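Local coordinates for protein beta-1,4-mannanase (Aplysia kurodai, PDB 3VUP) that probably hydrolyses internal beta-1,4-mannosidic bonds of mannan, as a TIM-barrel glycoside hydrolase of the digestive fluid of the common sea hare, at residues A[62-67]-A[109-114]; A[160-165]-A[188-193]. One frame throughout, in Å; residues are numbered along the deposited sequence.

Contact 1 of 2, residues A[62-67]-A[109-114]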
loop_
_atom_site.group_PDB
_atom_site.type_symbol
_atom_site.label_atom_id
_atom_site.label_comp_id
_atom_site.label_asym_id
_atom_site.label_seq_id
_atom_site.Cartn_x
_atom_site.Cartn_y
_atom_site.Cartn_z
ATOM N N TRP A 62 7.425 3.410 2.657
ATOM C CA TRP A 62 7.330 3.974 1.323
ATOM C C TRP A 62 8.698 4.075 0.669
ATOM O O TRP A 62 9.682 4.446 1.314
ATOM C CB TRP A 62 6.674 5.344 1.371
ATOM C CG TRP A 62 5.254 5.385 1.882
ATOM C CD1 TRP A 62 4.548 4.416 2.543
ATOM C CD2 TRP A 62 4.391 6.506 1.784
ATOM N NE1 TRP A 62 3.278 4.871 2.836
ATOM C CE2 TRP A 62 3.164 6.161 2.382
ATOM C CE3 TRP A 62 4.531 7.776 1.219
ATOM C CZ2 TRP A 62 2.089 7.057 2.451
ATOM C CZ3 TRP A 62 3.481 8.654 1.283
ATOM C CH2 TRP A 62 2.273 8.298 1.903
ATOM N N ILE A 63 8.739 3.758 -0.625
ATOM C CA ILE A 63 9.989 3.595 -1.355
ATOM C C ILE A 63 10.254 4.759 -2.316
ATOM O O ILE A 63 10.936 5.708 -1.939
ATOM C CB ILE A 63 10.045 2.225 -2.092
ATOM C CG1 ILE A 63 9.621 1.074 -1.152
ATOM C CG2 ILE A 63 11.426 1.997 -2.677
ATOM C CD1 ILE A 63 10.450 0.931 0.103
ATOM N N HIS A 64 9.730 4.710 -3.543
ATOM C CA HIS A 64 10.045 5.758 -4.524
ATOM C C HIS A 64 9.335 7.075 -4.213
ATOM O O HIS A 64 9.897 8.161 -4.408
ATOM C CB HIS A 64 9.651 5.369 -5.954
ATOM C CG HIS A 64 10.133 4.025 -6.422
ATOM N ND1 HIS A 64 11.428 3.573 -6.267
ATOM C CD2 HIS A 64 9.486 3.071 -7.132
ATOM C CE1 HIS A 64 11.544 2.381 -6.830
ATOM N NE2 HIS A 64 10.382 2.058 -7.369
ATOM N N ILE A 65 8.074 6.962 -3.795
ATOM C CA ILE A 65 7.199 8.089 -3.479
ATOM C C ILE A 65 6.840 8.838 -4.765
ATOM O O ILE A 65 5.928 8.409 -5.475
ATOM C CB ILE A 65 7.732 8.944 -2.306
ATOM C CG1 ILE A 65 8.063 8.001 -1.137
ATOM C CG2 ILE A 65 6.703 9.962 -1.885
ATOM C CD1 ILE A 65 8.278 8.678 0.189
ATOM N N GLN A 66 7.552 9.911 -5.101
ATOM C CA GLN A 66 7.333 10.545 -6.401
ATOM C C GLN A 66 8.615 10.634 -7.228
ATOM O O GLN A 66 8.746 11.476 -8.109
ATOM C CB GLN A 66 6.630 11.899 -6.249
ATOM C CG GLN A 66 5.267 11.715 -5.596
ATOM C CD GLN A 66 4.391 12.948 -5.594
ATOM O OE1 GLN A 66 4.855 14.067 -5.338
ATOM N NE2 GLN A 66 3.094 12.749 -5.849
ATOM N N GLY A 67 9.545 9.724 -6.967
ATOM C CA GLY A 67 10.754 9.629 -7.762
ATOM C C GLY A 67 11.849 10.596 -7.368
ATOM O O GLY A 67 12.713 10.912 -8.182
ATOM N N CYS A 109 5.644 0.319 -0.294
ATOM C CA CYS A 109 4.713 1.092 -1.103
ATOM C C CYS A 109 5.519 1.894 -2.117
ATOM O O CYS A 109 6.311 2.759 -1.741
ATOM C CB CYS A 109 3.871 2.009 -0.214
ATOM S SG CYS A 109 2.750 3.078 -1.134
ATOM N N LEU A 110 5.319 1.602 -3.397
ATOM C CA LEU A 110 6.199 2.134 -4.434
ATOM C C LEU A 110 6.019 3.632 -4.664
ATOM O O LEU A 110 7.000 4.373 -4.612
ATOM C CB LEU A 110 6.013 1.366 -5.739
ATOM C CG LEU A 110 6.353 -0.119 -5.673
ATOM C CD1 LEU A 110 6.067 -0.751 -7.026
ATOM C CD2 LEU A 110 7.801 -0.331 -5.244
ATOM N N TRP A 111 4.778 4.063 -4.904
ATOM C CA TRP A 111 4.489 5.417 -5.365
ATOM C C TRP A 111 3.487 6.114 -4.448
ATOM O O TRP A 111 2.823 5.475 -3.622
ATOM C CB TRP A 111 3.916 5.379 -6.777
ATOM C CG TRP A 111 4.793 4.702 -7.785
ATOM C CD1 TRP A 111 4.594 3.472 -8.345
ATOM C CD2 TRP A 111 5.999 5.218 -8.369
ATOM N NE1 TRP A 111 5.599 3.187 -9.229
ATOM C CE2 TRP A 111 6.473 4.242 -9.265
ATOM C CE3 TRP A 111 6.735 6.398 -8.207
ATOM C CZ2 TRP A 111 7.636 4.417 -10.016
ATOM C CZ3 TRP A 111 7.890 6.571 -8.954
ATOM C CH2 TRP A 111 8.329 5.584 -9.842
ATOM N N ASN A 112 3.360 7.429 -4.615
ATOM C CA ASN A 112 2.462 8.231 -3.798
ATOM C C ASN A 112 1.770 9.283 -4.659
ATOM O O ASN A 112 2.422 9.961 -5.462
ATOM C CB ASN A 112 3.267 8.938 -2.704
ATOM C CG ASN A 112 2.409 9.780 -1.781
ATOM O OD1 ASN A 112 1.246 9.458 -1.529
ATOM N ND2 ASN A 112 2.987 10.863 -1.251
ATOM N N ALA A 113 0.458 9.424 -4.474
ATOM C CA ALA A 113 -0.310 10.485 -5.119
ATOM C C ALA A 113 -1.075 11.364 -4.120
ATOM O O ALA A 113 -1.953 12.133 -4.516
ATOM C CB ALA A 113 -1.268 9.905 -6.157
ATOM N N ALA A 114 -0.737 11.275 -2.830
ATOM C CA ALA A 114 -1.428 12.079 -1.807
ATOM C C ALA A 114 -0.938 13.522 -1.712
ATOM O O ALA A 114 -1.543 14.337 -1.011
ATOM C CB ALA A 114 -1.334 11.412 -0.449
#
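His64 and Trp111 meet where parallel strands 58-65 and 105-112 run side by side, the histidine methylene lying over one face of the indole. His64 CB sits 4.0 Å from the centroid of the Trp111 six-membered ring, a CH-pi contact, and the imidazole continues obliquely across the indole, the planes 48° apart. Both rings are fixed at their polar atoms: Tyr136 OH and Thr70 OG1 hydrogen-bond to NE2 and ND1 of His64, and Gln207 takes Trp111 NE1. Trp62 and Cys109 pair in register with their side chains on one face of the sheet. Cys109 SG hangs over the indole of Trp62, 4.4 Å from the centroid of its five-membered ring. At the far end of that indole lies Asn112, whose CG, trans to its own N (chi1 -179°), brings ND2 to 3.4 Å from Trp62 CZ3 with amide and ring planes 53° apart. Asn112 CB runs alongside Ile65 CG2 at 3.7 Å. Asn112 OD1 accepts Ala114 N from above its carbonyl plane in an Asx turn, and also takes Asn161 ND2. Replacing Asn112 by alanine would probably leave Ala114 N and Asn161 ND2 without this acceptor and open a gap beside the Trp62 ring. The extended Gln66 chain places NE2 2.9 Å from Asn112 O, above the carbonyl plane; NE2 also donates to Val115 O. Between the Trp62-Cys109 and Ile65-Trp111 pairs the register slips by one, a beta bulge: Leu110 O accepts Ile65 N at 2.9 Å and, weakly, His64 N. In this (beta/alpha)8 barrel, helix 88-101 packs Met88 on Ile63 and His64, helix 122-128 sets Leu123 and Leu126 against Trp111, and strand 157-161 follows 105-112.

Contact 2 of 2, residues A[160-165]-A[188-193]; sequences MNEPEG and AGWAGN
Barrel strand 157-161 runs out into the Asn-Glu-Pro sequence of residues 161-163, and the short 3-10 segment 163-165 that follows is met by the loop preceding helix 197-214. Trp190 lies flat against Gly165: the glycine CA stands over the indole face, 3.3 Å from the centroid of the six-membered ring, a very close CH-pi contact. Any CB at Gly165 would come only 3.0 Å from Trp190 CZ2, too tight for a side chain. CG of Trp190 is wedged between its own N and carbonyl carbon (chi1 65°), which turns the ring back over the 3-10 segment, and NE1 is hydrogen-bonded to Ala114 O. Asn-Glu-Pro at the end of the fourth strand is a signature of clan GH-A glycosidases, in which its glutamate usually acts as acid/base; Glu162, hydrogen-bonded through OE2 to His262 and to a bound Tris molecule, is consistent with that place. Its OE1 is 3.5 Å from Trp190 CZ2, the carboxylate plane perpendicular to the indole. Two backbone hydrogen bonds join the segments: Gly189 N reaches Glu164 O at 2.7 Å, almost in line with the carbonyl, and Ala191 N reaches Gly165 O at 2.9 Å in its carbonyl plane. The donors belong to a type I turn from Gly189 to Gly192, closed by Gly192 N on Gly189 O at 2.8 Å.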
loop_
_atom_site.group_PDB
_atom_site.type_symbol
_atom_site.label_atom_id
_atom_site.label_comp_id
_atom_site.label_asym_id
_atom_site.label_seq_id
_atom_site.Cartn_x
_atom_site.Cartn_y
_atom_site.Cartn_z
ATOM N N MET A 160 0.774 1.860 -4.935
ATOM C CA MET A 160 0.578 3.293 -4.844
ATOM C C MET A 160 -0.250 3.698 -3.657
ATOM O O MET A 160 -1.345 3.168 -3.406
ATOM C CB MET A 160 -0.086 3.829 -6.111
ATOM C CG MET A 160 -0.259 5.352 -6.126
ATOM S SD MET A 160 -0.831 6.000 -7.705
ATOM C CE MET A 160 0.632 6.867 -8.245
ATOM N N ASN A 161 0.268 4.683 -2.942
ATOM C CA ASN A 161 -0.497 5.334 -1.908
ATOM C C ASN A 161 -1.470 6.364 -2.466
ATOM O O ASN A 161 -1.055 7.350 -3.081
ATOM C CB ASN A 161 0.425 6.042 -0.933
ATOM C CG ASN A 161 -0.342 6.607 0.219
ATOM O OD1 ASN A 161 -0.885 5.853 1.022
ATOM N ND2 ASN A 161 -0.458 7.928 0.284
ATOM N N GLU A 162 -2.756 6.118 -2.238
ATOM C CA GLU A 162 -3.828 7.086 -2.482
ATOM C C GLU A 162 -3.817 7.729 -3.877
ATOM O O GLU A 162 -3.664 8.946 -4.003
ATOM C CB GLU A 162 -3.825 8.150 -1.380
ATOM C CG GLU A 162 -3.959 7.493 -0.004
ATOM C CD GLU A 162 -4.197 8.451 1.152
ATOM O OE1 GLU A 162 -4.027 9.682 0.985
ATOM O OE2 GLU A 162 -4.551 7.951 2.253
ATOM N N PRO A 163 -4.022 6.916 -4.930
ATOM C CA PRO A 163 -4.139 7.476 -6.286
ATOM C C PRO A 163 -5.161 8.617 -6.332
ATOM O O PRO A 163 -5.024 9.550 -7.126
ATOM C CB PRO A 163 -4.648 6.289 -7.113
ATOM C CG PRO A 163 -4.263 5.071 -6.330
ATOM C CD PRO A 163 -4.294 5.468 -4.895
ATOM N N GLU A 164 -6.172 8.536 -5.474
ATOM C CA GLU A 164 -7.278 9.483 -5.490
ATOM C C GLU A 164 -6.877 10.914 -5.166
ATOM O O GLU A 164 -7.634 11.838 -5.447
ATOM C CB GLU A 164 -8.396 9.008 -4.565
ATOM C CG GLU A 164 -8.894 7.613 -4.906
ATOM C CD GLU A 164 -8.099 6.480 -4.253
ATOM O OE1 GLU A 164 -7.212 6.743 -3.406
ATOM O OE2 GLU A 164 -8.397 5.310 -4.597
ATOM N N GLY A 165 -5.694 11.117 -4.598
ATOM C CA GLY A 165 -5.222 12.469 -4.359
ATOM C C GLY A 165 -5.155 13.319 -5.613
ATOM O O GLY A 165 -5.328 14.535 -5.551
ATOM N N ALA A 188 -11.839 13.492 -3.217
ATOM C CA ALA A 188 -10.861 13.012 -4.187
ATOM C C ALA A 188 -10.385 14.172 -5.054
ATOM O O ALA A 188 -11.174 15.065 -5.391
ATOM C CB ALA A 188 -11.462 11.912 -5.047
ATOM N N GLY A 189 -9.100 14.151 -5.397
ATOM C CA GLY A 189 -8.504 15.199 -6.200
ATOM C C GLY A 189 -7.924 16.363 -5.416
ATOM O O GLY A 189 -7.565 17.388 -5.998
ATOM N N TRP A 190 -7.782 16.197 -4.104
ATOM C CA TRP A 190 -7.362 17.301 -3.245
ATOM C C TRP A 190 -6.016 17.887 -3.612
ATOM O O TRP A 190 -5.795 19.081 -3.425
ATOM C CB TRP A 190 -7.337 16.885 -1.775
ATOM C CG TRP A 190 -6.321 15.816 -1.444
ATOM C CD1 TRP A 190 -5.019 16.011 -1.077
ATOM C CD2 TRP A 190 -6.530 14.393 -1.440
ATOM N NE1 TRP A 190 -4.404 14.800 -0.849
ATOM C CE2 TRP A 190 -5.307 13.792 -1.064
ATOM C CE3 TRP A 190 -7.629 13.572 -1.714
ATOM C CZ2 TRP A 190 -5.152 12.411 -0.954
ATOM C CZ3 TRP A 190 -7.468 12.197 -1.611
ATOM C CH2 TRP A 190 -6.239 11.633 -1.237
ATOM N N ALA A 191 -5.115 17.048 -4.116
ATOM C CA ALA A 191 -3.776 17.508 -4.464
ATOM C C ALA A 191 -3.745 18.122 -5.866
ATOM O O ALA A 191 -2.733 18.693 -6.278
ATOM C CB ALA A 191 -2.770 16.361 -4.334
ATOM N N GLY A 192 -4.863 18.010 -6.580
ATOM C CA GLY A 192 -4.989 18.536 -7.926
ATOM C C GLY A 192 -5.702 17.540 -8.821
ATOM O O GLY A 192 -5.293 16.385 -8.927
ATOM N N ASN A 193 -6.783 17.984 -9.457
ATOM C CA ASN A 193 -7.537 17.142 -10.378
ATOM C C ASN A 193 -6.682 16.939 -11.614
ATOM O O ASN A 193 -6.666 17.796 -12.486
ATOM C CB ASN A 193 -8.843 17.830 -10.788
ATOM C CG ASN A 193 -9.821 17.993 -9.637
ATOM O OD1 ASN A 193 -9.619 17.460 -8.544
ATOM N ND2 ASN A 193 -10.904 18.725 -9.884
#

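Both contacts reach the same parallel barrel sheet, whose strands 105-112 and 157-161 are neighbours, but they engage it differently. Contact 1 joins two strands in the buried interior, with aromatic, sulfur and amide groups packed along a bulged pair. Contact 2 joins the end of a strand to an irregular loop, largely through glycines and backbone carbonyls, and its tryptophan and turn reach the surface. They touch directly: Trp111 O lies 2.8 Å from Asn161 N, a probable hydrogen bond, and Ala113 CB packs 3.4 Å from Glu162 O. Trp62 and Glu162 each lie about 3 Å (nearest atoms) from bound Tris, probably from the crystallisation liquor, which may mark the substrate cleft.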